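Local coordinates for prephenate dehydratase:Amino acid-binding ACT (Brucella abortus, PDB 6VH5), which probably catalyses the conversion of prephenate to phenylpyruvate, with release of water and carbon dioxide, in phenylalanine biosynthesis, and binds phenylalanine through its ACT domain, at residues 94-99 with 201-206; 215-220 with 291-296; 243-248 with 264-269. All coordinates share one frame; numbering follows the deposited sequence.

Interaction 1 (94-99 with 201-206); sequences DMHIVG and KNKQWA
The imidazole of His-96, the residue most covered by the contact, lies against the backbone and CB of Lys-203. Lys-203 CB sits 3.5 Å from the ring centroid, over one face, in a CH-pi contact; its closest ring atom is His-96 CE1, 3.3 Å from CB. With CG anti to the carbonyl carbon (chi1 -56°), the ring projects to meet the crossing 201-206 chain. Direct hydrogen bonds between the two segments are absent, but a water in the ring plane is hydrogen-bonded to His-96 ND1 (3.0 Å) and accepts from Trp-205 NE1. Lys-203 runs on from the imidazole to the indole, its CE lying over one face of Trp-205.

Lys-201 contributes mainly through its backbone. Its CA rests 4.0 Å from Met-95 CG, and its carbonyl oxygen comes within 3.2 Å of Asp-94 O, two acceptors with no bond. Its side chain leads away to a salt bridge with Glu-64 on helix 56-64, which also packs on Met-95.

Val-98 completes the contact two residues on, on the same side of the strand. Its CG1 lies 3.3 Å from Gln-204 OE1, which the bend at chi2 of the glutamine brings across the valine at about a right angle.

Backbone bonds join His-96 to Ser-200 and Val-98 to Val-198; beyond residue 200 the chain turns back over the side chains of His-96 and Val-98, at 46° to segment 94-98. This is the start of strand 96-104 covered by the loop leaving its neighbour 193-200, in the periplasmic-binding-protein-like fold of the prephenate dehydratase domain.

Interaction 2 (215-220 with 291-296); sequences IVTTFV and LGVYKG
A classic beta bulge sets two residues, Leu-291 and Gly-292, against Thr-218 in the antiparallel pairing of the first and last strands of the ACT domain, whose four-stranded sheet follows the ferredoxin-like order. Thr-218 O accepts from both amides of the bulge, and both donors come from the same face of its carbonyl plane. Leu-291 N is the nearer at 2.7 Å, whereas Gly-292 N gives a longer, more bent bond of 3.3 Å to the same oxygen. The leucine side chain crosses that of Val-220 obliquely, CD1 touching CG1. Gly-292 O receives Thr-218 N in return.

Val-293 opens the regular ladder as the non-hydrogen-bonded partner of Thr-217. On this face its CG1 meets Ile-215 CG2 at 3.9 Å, and Trp-205 packs against the valine from outside the pair. Thr-217 OG1, beside Val-293 CG2, bonds to Gly-267 O.

Tyr-294 pairs with Val-216 through two nearly straight backbone bonds, and its side chain leaves on the other face. With CG between the backbone N and the carbonyl carbon (chi1 49°), the ring swings back across the neighbouring strand. Val-216 CB lies over one face, 4.0 Å from the centroid in a CH-pi contact. Near the ring plane, Tyr-294 OH donates to Thr-218 OG1 at 2.7 Å; that hydroxyl is in turn bonded to Asp-264 OD1, so two hydrogen bonds hold it in its buried place.

Lys-295, opposite Ile-215, directs its extended chain away from the pair. At the strand exit Gly-296 lies close against Val-216, its CA 4.0 Å from CG2 of the valine.

Interaction 3 (243-248 with 264-269); sequences NMTKLE and DIEGHP. With PHE (phenylalanine), chain E.
The amide of Asn-243 and the carboxylate of Glu-266 stand side by side with their planes 61° apart, joined by a weak bond of 3.3 Å from Asn-243 ND2 to Glu-266 OE1. Over one face of the carboxylate sits Thr-245 CG2, 3.5 Å from Glu-266 CD, while Arg-300 forms a salt bridge with OE2. Asn-243 OD1 accepts from bound phenylalanine N at 2.6 Å; CG anti to the backbone N (chi1 -161°) directs it there. The ligand's phenyl ring lies against the Thr-245 and Lys-246 backbone (Thr-245 C to PHE CE1 3.3 Å) and Met-244 CG.

Along the backbone a classic bulge interrupts the hairpin, Asp-264 being matched by both Thr-245 and Lys-246. Thr-245 N donates to Asp-264 O, and Met-244 CG packs 3.3 Å from that oxygen. Asp-264 OD1 bonds Thr-218 OG1; OD2 pairs with Arg-195 and shares a water with Thr-245 OG1. Lys-246 NZ reaches Glu-76.

Met-244 N bonds PHE O at 3.1 Å, and Met-244 O is a second acceptor for PHE N; Leu-230 N and Asn-225 OD1 of the second subunit also bond the ligand. Strand 243-251 thus reads both charged ends at a subunit interface, consistent with allosteric feedback by phenylalanine.

In the fold
From the N terminus, interaction 1 closes first, bringing the loop after strand 193-200 back over the start of strand 96-104 within the dehydratase domain. The chain then enters the ACT domain, where interaction 2 joins its first strand to its last and encloses the rest of that domain. Interaction 3, the hairpin of strands 243-251 and 258-266, falls wholly within that loop, so none of the contacts cross. Strands 215-224 and 258-266 are neighbours, so interactions 2 and 3 lie in one sheet. Interaction 1 meets the sheet's other edge, with probable hydrogen bonds from Ile-97 N to Leu-291 O and from Ala-206 N to Val-293 O, and so ties the two domains together.

Interaction 1 (94-99 with 201-206)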
loop_
_atom_site.group_PDB
_atom_site.type_symbol
_atom_site.label_atom_id
_atom_site.label_comp_id
_atom_site.label_asym_id
_atom_site.label_seq_id
_atom_site.Cartn_x
_atom_site.Cartn_y
_atom_site.Cartn_z
ATOM N N ASP A 94 12.894 0.879 -15.919
ATOM C CA ASP A 94 14.300 0.501 -15.980
ATOM C C ASP A 94 15.101 1.383 -15.033
ATOM O O ASP A 94 15.920 2.211 -15.431
ATOM C CB ASP A 94 14.834 0.565 -17.401
ATOM C CG ASP A 94 16.290 0.169 -17.466
ATOM O OD1 ASP A 94 16.597 -1.007 -17.161
ATOM O OD2 ASP A 94 17.127 1.044 -17.771
ATOM N N MET A 95 14.787 1.243 -13.753
ATOM C CA MET A 95 15.330 2.130 -12.744
ATOM C C MET A 95 15.936 1.316 -11.619
ATOM O O MET A 95 15.709 0.107 -11.493
ATOM C CB MET A 95 14.287 3.107 -12.218
ATOM C CG MET A 95 14.004 4.186 -13.235
ATOM S SD MET A 95 12.929 5.458 -12.613
ATOM C CE MET A 95 11.528 5.273 -13.715
ATOM N N HIS A 96 16.751 2.005 -10.833
ATOM C CA HIS A 96 17.563 1.365 -9.819
ATOM C C HIS A 96 17.434 2.114 -8.505
ATOM O O HIS A 96 17.159 3.317 -8.468
ATOM C CB HIS A 96 19.023 1.341 -10.269
ATOM C CG HIS A 96 19.226 0.677 -11.598
ATOM N ND1 HIS A 96 19.734 -0.600 -11.728
ATOM C CD2 HIS A 96 18.991 1.118 -12.857
ATOM C CE1 HIS A 96 19.797 -0.916 -13.011
ATOM N NE2 HIS A 96 19.360 0.111 -13.717
ATOM N N ILE A 97 17.634 1.384 -7.421
ATOM C CA ILE A 97 17.686 1.968 -6.094
ATOM C C ILE A 97 19.135 2.336 -5.809
ATOM O O ILE A 97 20.022 1.483 -5.869
ATOM C CB ILE A 97 17.144 0.982 -5.056
ATOM C CG1 ILE A 97 15.772 0.487 -5.515
ATOM C CG2 ILE A 97 17.071 1.651 -3.692
ATOM C CD1 ILE A 97 15.224 -0.651 -4.701
ATOM N N VAL A 98 19.382 3.607 -5.512
ATOM C CA VAL A 98 20.719 4.098 -5.224
ATOM C C VAL A 98 20.815 4.688 -3.825
ATOM O O VAL A 98 21.800 5.352 -3.500
ATOM C CB VAL A 98 21.175 5.120 -6.283
ATOM C CG1 VAL A 98 21.349 4.433 -7.642
ATOM C CG2 VAL A 98 20.169 6.227 -6.388
ATOM N N GLY A 99 19.811 4.443 -2.988
ATOM C CA GLY A 99 19.789 4.942 -1.635
ATOM C C GLY A 99 18.468 4.680 -0.940
ATOM O O GLY A 99 17.461 4.351 -1.581
ATOM N N LYS A 201 17.606 6.442 -13.053
ATOM C CA LYS A 201 17.449 5.839 -14.370
ATOM C C LYS A 201 18.668 5.018 -14.754
ATOM O O LYS A 201 18.551 4.057 -15.523
ATOM C CB LYS A 201 17.190 6.939 -15.407
ATOM C CG LYS A 201 17.143 6.488 -16.879
ATOM C CD LYS A 201 17.260 7.693 -17.822
ATOM C CE LYS A 201 16.839 7.378 -19.256
ATOM N NZ LYS A 201 15.358 7.327 -19.404
ATOM N N ASN A 202 19.823 5.361 -14.196
ATOM C CA ASN A 202 21.095 4.739 -14.515
ATOM C C ASN A 202 21.600 3.946 -13.323
ATOM O O ASN A 202 21.451 4.369 -12.173
ATOM C CB ASN A 202 22.122 5.784 -14.931
ATOM C CG ASN A 202 21.757 6.441 -16.242
ATOM O OD1 ASN A 202 21.489 7.639 -16.283
ATOM N ND2 ASN A 202 21.709 5.654 -17.315
ATOM N N LYS A 203 22.220 2.809 -13.618
ATOM C CA LYS A 203 22.639 1.868 -12.601
ATOM C C LYS A 203 23.942 2.320 -11.961
ATOM O O LYS A 203 24.848 2.817 -12.635
ATOM C CB LYS A 203 22.804 0.480 -13.231
ATOM C CG LYS A 203 23.730 -0.506 -12.505
ATOM C CD LYS A 203 23.993 -1.730 -13.404
ATOM C CE LYS A 203 24.723 -2.855 -12.667
ATOM N NZ LYS A 203 24.580 -4.167 -13.357
ATOM N N GLN A 204 23.996 2.210 -10.638
ATOM C CA GLN A 204 25.197 2.550 -9.885
ATOM C C GLN A 204 25.171 1.706 -8.628
ATOM O O GLN A 204 24.217 1.788 -7.851
ATOM C CB GLN A 204 25.245 4.042 -9.526
ATOM C CG GLN A 204 26.290 4.402 -8.464
ATOM C CD GLN A 204 25.705 4.518 -7.049
ATOM O OE1 GLN A 204 24.558 4.931 -6.868
ATOM N NE2 GLN A 204 26.500 4.159 -6.047
ATOM N N TRP A 205 26.211 0.913 -8.431
ATOM C CA TRP A 205 26.339 0.085 -7.249
ATOM C C TRP A 205 27.290 0.746 -6.265
ATOM O O TRP A 205 28.337 1.266 -6.659
ATOM C CB TRP A 205 26.840 -1.304 -7.639
ATOM C CG TRP A 205 25.784 -2.172 -8.272
ATOM C CD1 TRP A 205 24.516 -1.797 -8.629
ATOM C CD2 TRP A 205 25.888 -3.574 -8.568
ATOM N NE1 TRP A 205 23.833 -2.878 -9.143
ATOM C CE2 TRP A 205 24.653 -3.978 -9.119
ATOM C CE3 TRP A 205 26.906 -4.525 -8.419
ATOM C CZ2 TRP A 205 24.408 -5.290 -9.517
ATOM C CZ3 TRP A 205 26.666 -5.832 -8.820
ATOM C CH2 TRP A 205 25.425 -6.201 -9.364
ATOM N N ALA A 206 26.952 0.670 -4.979
ATOM C CA ALA A 206 27.887 1.091 -3.952
ATOM C C ALA A 206 29.083 0.153 -3.957
ATOM O O ALA A 206 28.980 -1.012 -4.351
ATOM C CB ALA A 206 27.215 1.102 -2.579
HETATM O O HOH W 1 20.770 -2.908 -10.090
#

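Interaction 2 (215-220 with 291-296)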
loop_
_atom_site.group_PDB
_atom_site.type_symbol
_atom_site.label_atom_id
_atom_site.label_comp_id
_atom_site.label_asym_id
_atom_site.label_seq_id
_atom_site.Cartn_x
_atom_site.Cartn_y
_atom_site.Cartn_z
ATOM N N ILE A 215 25.483 -2.207 3.564
ATOM C CA ILE A 215 25.124 -2.283 2.156
ATOM C C ILE A 215 23.846 -3.102 2.029
ATOM O O ILE A 215 23.690 -4.136 2.689
ATOM C CB ILE A 215 26.255 -2.918 1.323
ATOM C CG1 ILE A 215 27.571 -2.168 1.542
ATOM C CG2 ILE A 215 25.878 -2.958 -0.148
ATOM C CD1 ILE A 215 27.615 -0.817 0.893
ATOM N N VAL A 216 22.931 -2.646 1.177
ATOM C CA VAL A 216 21.675 -3.345 0.931
ATOM C C VAL A 216 21.618 -3.735 -0.536
ATOM O O VAL A 216 21.964 -2.939 -1.414
ATOM C CB VAL A 216 20.450 -2.490 1.304
ATOM C CG1 VAL A 216 19.164 -3.258 1.015
ATOM C CG2 VAL A 216 20.532 -2.066 2.765
ATOM N N THR A 217 21.199 -4.965 -0.799
ATOM C CA THR A 217 20.925 -5.419 -2.150
ATOM C C THR A 217 19.454 -5.787 -2.227
ATOM O O THR A 217 18.956 -6.548 -1.392
ATOM C CB THR A 217 21.816 -6.605 -2.556
ATOM O OG1 THR A 217 23.167 -6.150 -2.698
ATOM C CG2 THR A 217 21.360 -7.187 -3.894
ATOM N N THR A 218 18.757 -5.208 -3.194
ATOM C CA THR A 218 17.343 -5.464 -3.400
ATOM C C THR A 218 17.189 -6.196 -4.720
ATOM O O THR A 218 17.817 -5.817 -5.712
ATOM C CB THR A 218 16.530 -4.159 -3.403
ATOM O OG1 THR A 218 16.558 -3.555 -2.101
ATOM C CG2 THR A 218 15.083 -4.432 -3.798
ATOM N N PHE A 219 16.391 -7.260 -4.718
ATOM C CA PHE A 219 16.204 -8.050 -5.921
ATOM C C PHE A 219 14.820 -8.681 -5.915
ATOM O O PHE A 219 14.162 -8.780 -4.878
ATOM C CB PHE A 219 17.284 -9.138 -6.049
ATOM C CG PHE A 219 17.322 -10.109 -4.888
ATOM C CD1 PHE A 219 16.628 -11.306 -4.941
ATOM C CD2 PHE A 219 18.065 -9.824 -3.754
ATOM C CE1 PHE A 219 16.677 -12.206 -3.878
ATOM C CE2 PHE A 219 18.109 -10.706 -2.691
ATOM C CZ PHE A 219 17.413 -11.904 -2.753
ATOM N N VAL A 220 14.397 -9.118 -7.099
ATOM C CA VAL A 220 13.182 -9.902 -7.271
ATOM C C VAL A 220 13.577 -11.246 -7.869
ATOM O O VAL A 220 14.598 -11.372 -8.547
ATOM C CB VAL A 220 12.129 -9.198 -8.155
ATOM C CG1 VAL A 220 11.572 -7.986 -7.442
ATOM C CG2 VAL A 220 12.728 -8.796 -9.517
ATOM N N LEU A 291 17.759 -5.220 -8.358
ATOM C CA LEU A 291 17.201 -3.896 -8.588
ATOM C C LEU A 291 18.023 -2.775 -7.967
ATOM O O LEU A 291 17.824 -1.605 -8.334
ATOM C CB LEU A 291 15.768 -3.837 -8.064
ATOM C CG LEU A 291 14.799 -4.778 -8.777
ATOM C CD1 LEU A 291 13.400 -4.654 -8.178
ATOM C CD2 LEU A 291 14.787 -4.440 -10.268
ATOM N N GLY A 292 18.974 -3.100 -7.094
ATOM C CA GLY A 292 19.832 -2.074 -6.537
ATOM C C GLY A 292 20.820 -2.557 -5.498
ATOM O O GLY A 292 20.595 -3.570 -4.817
ATOM N N VAL A 293 21.937 -1.836 -5.387
ATOM C CA VAL A 293 23.004 -2.128 -4.427
ATOM C C VAL A 293 23.428 -0.790 -3.837
ATOM O O VAL A 293 24.062 0.021 -4.528
ATOM C CB VAL A 293 24.205 -2.825 -5.074
ATOM C CG1 VAL A 293 25.275 -3.082 -4.026
ATOM C CG2 VAL A 293 23.775 -4.099 -5.782
ATOM N N TYR A 294 23.058 -0.538 -2.578
ATOM C CA TYR A 294 23.117 0.818 -2.047
ATOM C C TYR A 294 23.490 0.822 -0.568
ATOM O O TYR A 294 23.316 -0.170 0.151
ATOM C CB TYR A 294 21.782 1.541 -2.276
ATOM C CG TYR A 294 20.533 0.776 -1.862
ATOM C CD1 TYR A 294 19.845 1.109 -0.699
ATOM C CD2 TYR A 294 20.018 -0.246 -2.649
ATOM C CE1 TYR A 294 18.692 0.438 -0.324
ATOM C CE2 TYR A 294 18.868 -0.937 -2.272
ATOM C CZ TYR A 294 18.207 -0.586 -1.113
ATOM O OH TYR A 294 17.058 -1.255 -0.739
ATOM N N LYS A 295 23.977 1.980 -0.115
ATOM C CA LYS A 295 24.331 2.156 1.286
ATOM C C LYS A 295 23.091 2.041 2.162
ATOM O O LYS A 295 22.011 2.515 1.800
ATOM C CB LYS A 295 24.988 3.519 1.516
ATOM C CG LYS A 295 26.325 3.710 0.827
ATOM C CD LYS A 295 26.849 5.126 1.048
ATOM C CE LYS A 295 28.187 5.349 0.358
ATOM N NZ LYS A 295 28.714 6.727 0.591
ATOM N N GLY A 296 23.255 1.417 3.327
ATOM C CA GLY A 296 22.166 1.223 4.263
ATOM C C GLY A 296 22.161 2.271 5.360
ATOM O O GLY A 296 23.208 2.760 5.785
#

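Interaction 3 (243-248 with 264-269)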
loop_
_atom_site.group_PDB
_atom_site.type_symbol
_atom_site.label_atom_id
_atom_site.label_comp_id
_atom_site.label_asym_id
_atom_site.label_seq_id
_atom_site.Cartn_x
_atom_site.Cartn_y
_atom_site.Cartn_z
ATOM N N ASN A 243 21.675 -11.879 6.223
ATOM C CA ASN A 243 20.434 -11.439 6.853
ATOM C C ASN A 243 19.525 -10.814 5.809
ATOM O O ASN A 243 19.948 -9.934 5.052
ATOM C CB ASN A 243 20.712 -10.439 7.977
ATOM C CG ASN A 243 19.525 -10.292 8.963
ATOM O OD1 ASN A 243 18.820 -11.255 9.283
ATOM N ND2 ASN A 243 19.297 -9.061 9.419
ATOM N N MET A 244 18.289 -11.294 5.747
ATOM C CA MET A 244 17.255 -10.731 4.889
ATOM C C MET A 244 16.332 -9.862 5.741
ATOM O O MET A 244 15.876 -10.299 6.805
ATOM C CB MET A 244 16.479 -11.855 4.204
ATOM C CG MET A 244 15.445 -11.403 3.202
ATOM S SD MET A 244 14.739 -12.793 2.307
ATOM C CE MET A 244 16.141 -13.296 1.293
ATOM N N THR A 245 16.078 -8.624 5.297
ATOM C CA THR A 245 15.306 -7.688 6.100
ATOM C C THR A 245 13.986 -7.288 5.462
ATOM O O THR A 245 13.202 -6.577 6.100
ATOM C CB THR A 245 16.121 -6.423 6.398
ATOM O OG1 THR A 245 16.373 -5.709 5.184
ATOM C CG2 THR A 245 17.439 -6.767 7.050
ATOM N N LYS A 246 13.709 -7.722 4.234
ATOM C CA LYS A 246 12.412 -7.453 3.632
ATOM C C LYS A 246 12.080 -8.585 2.675
ATOM O O LYS A 246 12.959 -9.077 1.955
ATOM C CB LYS A 246 12.418 -6.098 2.911
ATOM C CG LYS A 246 11.057 -5.627 2.423
ATOM C CD LYS A 246 11.187 -4.298 1.705
ATOM C CE LYS A 246 9.868 -3.863 1.083
ATOM N NZ LYS A 246 8.860 -3.584 2.131
ATOM N N LEU A 247 10.813 -8.994 2.667
ATOM C CA LEU A 247 10.398 -10.072 1.767
ATOM C C LEU A 247 8.895 -9.984 1.573
ATOM O O LEU A 247 8.140 -9.968 2.553
ATOM C CB LEU A 247 10.811 -11.445 2.322
ATOM C CG LEU A 247 10.584 -12.660 1.415
ATOM C CD1 LEU A 247 11.279 -12.454 0.060
ATOM C CD2 LEU A 247 11.084 -13.962 2.086
ATOM N N GLU A 248 8.469 -9.846 0.327
ATOM C CA GLU A 248 7.063 -9.683 -0.008
ATOM C C GLU A 248 6.677 -10.611 -1.145
ATOM O O GLU A 248 7.316 -10.604 -2.201
ATOM C CB GLU A 248 6.777 -8.250 -0.404
ATOM C CG GLU A 248 6.452 -7.321 0.726
ATOM C CD GLU A 248 5.911 -6.035 0.173
ATOM O OE1 GLU A 248 5.892 -5.946 -1.071
ATOM O OE2 GLU A 248 5.462 -5.165 0.953
ATOM N N ASP A 264 15.061 -7.596 0.189
ATOM C CA ASP A 264 16.262 -6.857 0.557
ATOM C C ASP A 264 17.126 -7.779 1.413
ATOM O O ASP A 264 16.607 -8.441 2.319
ATOM C CB ASP A 264 15.942 -5.595 1.378
ATOM C CG ASP A 264 15.078 -4.562 0.634
ATOM O OD1 ASP A 264 14.762 -4.717 -0.569
ATOM O OD2 ASP A 264 14.716 -3.564 1.297
ATOM N N ILE A 265 18.431 -7.828 1.135
ATOM C CA ILE A 265 19.390 -8.484 2.018
ATOM C C ILE A 265 20.455 -7.454 2.386
ATOM O O ILE A 265 20.667 -6.454 1.688
ATOM C CB ILE A 265 20.059 -9.747 1.406
ATOM C CG1 ILE A 265 20.809 -9.384 0.133
ATOM C CG2 ILE A 265 19.050 -10.866 1.119
ATOM C CD1 ILE A 265 21.458 -10.548 -0.526
ATOM N N GLU A 266 21.112 -7.702 3.510
ATOM C CA GLU A 266 22.251 -6.905 3.959
ATOM C C GLU A 266 23.512 -7.606 3.470
ATOM O O GLU A 266 23.914 -8.640 4.006
ATOM C CB GLU A 266 22.209 -6.733 5.474
ATOM C CG GLU A 266 20.952 -5.974 5.915
ATOM C CD GLU A 266 20.822 -5.774 7.417
ATOM O OE1 GLU A 266 21.233 -6.660 8.206
ATOM O OE2 GLU A 266 20.303 -4.705 7.807
ATOM N N GLY A 267 24.100 -7.070 2.419
ATOM C CA GLY A 267 25.252 -7.652 1.774
ATOM C C GLY A 267 25.441 -7.064 0.395
ATOM O O GLY A 267 24.545 -6.441 -0.180
ATOM N N HIS A 268 26.652 -7.242 -0.124
ATOM C CA HIS A 268 27.105 -6.824 -1.435
ATOM C C HIS A 268 27.322 -8.041 -2.332
ATOM O O HIS A 268 27.842 -9.060 -1.864
ATOM C CB HIS A 268 28.409 -6.031 -1.317
ATOM C CG HIS A 268 28.808 -5.336 -2.579
ATOM N ND1 HIS A 268 29.310 -6.008 -3.671
ATOM C CD2 HIS A 268 28.754 -4.029 -2.929
ATOM C CE1 HIS A 268 29.566 -5.141 -4.635
ATOM N NE2 HIS A 268 29.240 -3.935 -4.206
ATOM N N PRO A 269 26.927 -7.977 -3.607
ATOM C CA PRO A 269 27.014 -9.174 -4.472
ATOM C C PRO A 269 28.422 -9.727 -4.665
ATOM O O PRO A 269 28.562 -10.889 -5.075
ATOM C CB PRO A 269 26.429 -8.682 -5.806
ATOM C CG PRO A 269 25.547 -7.543 -5.431
ATOM C CD PRO A 269 26.236 -6.863 -4.279
HETATM N N PHE E . 16.188 -11.391 9.065
HETATM C CA PHE E . 15.530 -12.664 9.345
HETATM C C PHE E . 16.026 -13.728 8.388
HETATM O O PHE E . 16.801 -13.408 7.481
HETATM C CB PHE E . 14.008 -12.555 9.248
HETATM C CG PHE E . 13.512 -11.845 8.004
HETATM C CD1 PHE E . 13.005 -10.559 8.089
HETATM C CD2 PHE E . 13.538 -12.470 6.764
HETATM C CE1 PHE E . 12.539 -9.902 6.954
HETATM C CE2 PHE E . 13.080 -11.827 5.635
HETATM C CZ PHE E . 12.581 -10.541 5.723
HETATM O OXT PHE E . 15.636 -14.892 8.512
HETATM O O HOH W 2 23.897 -10.142 6.495
HETATM O O HOH W 3 14.959 -3.689 4.245
#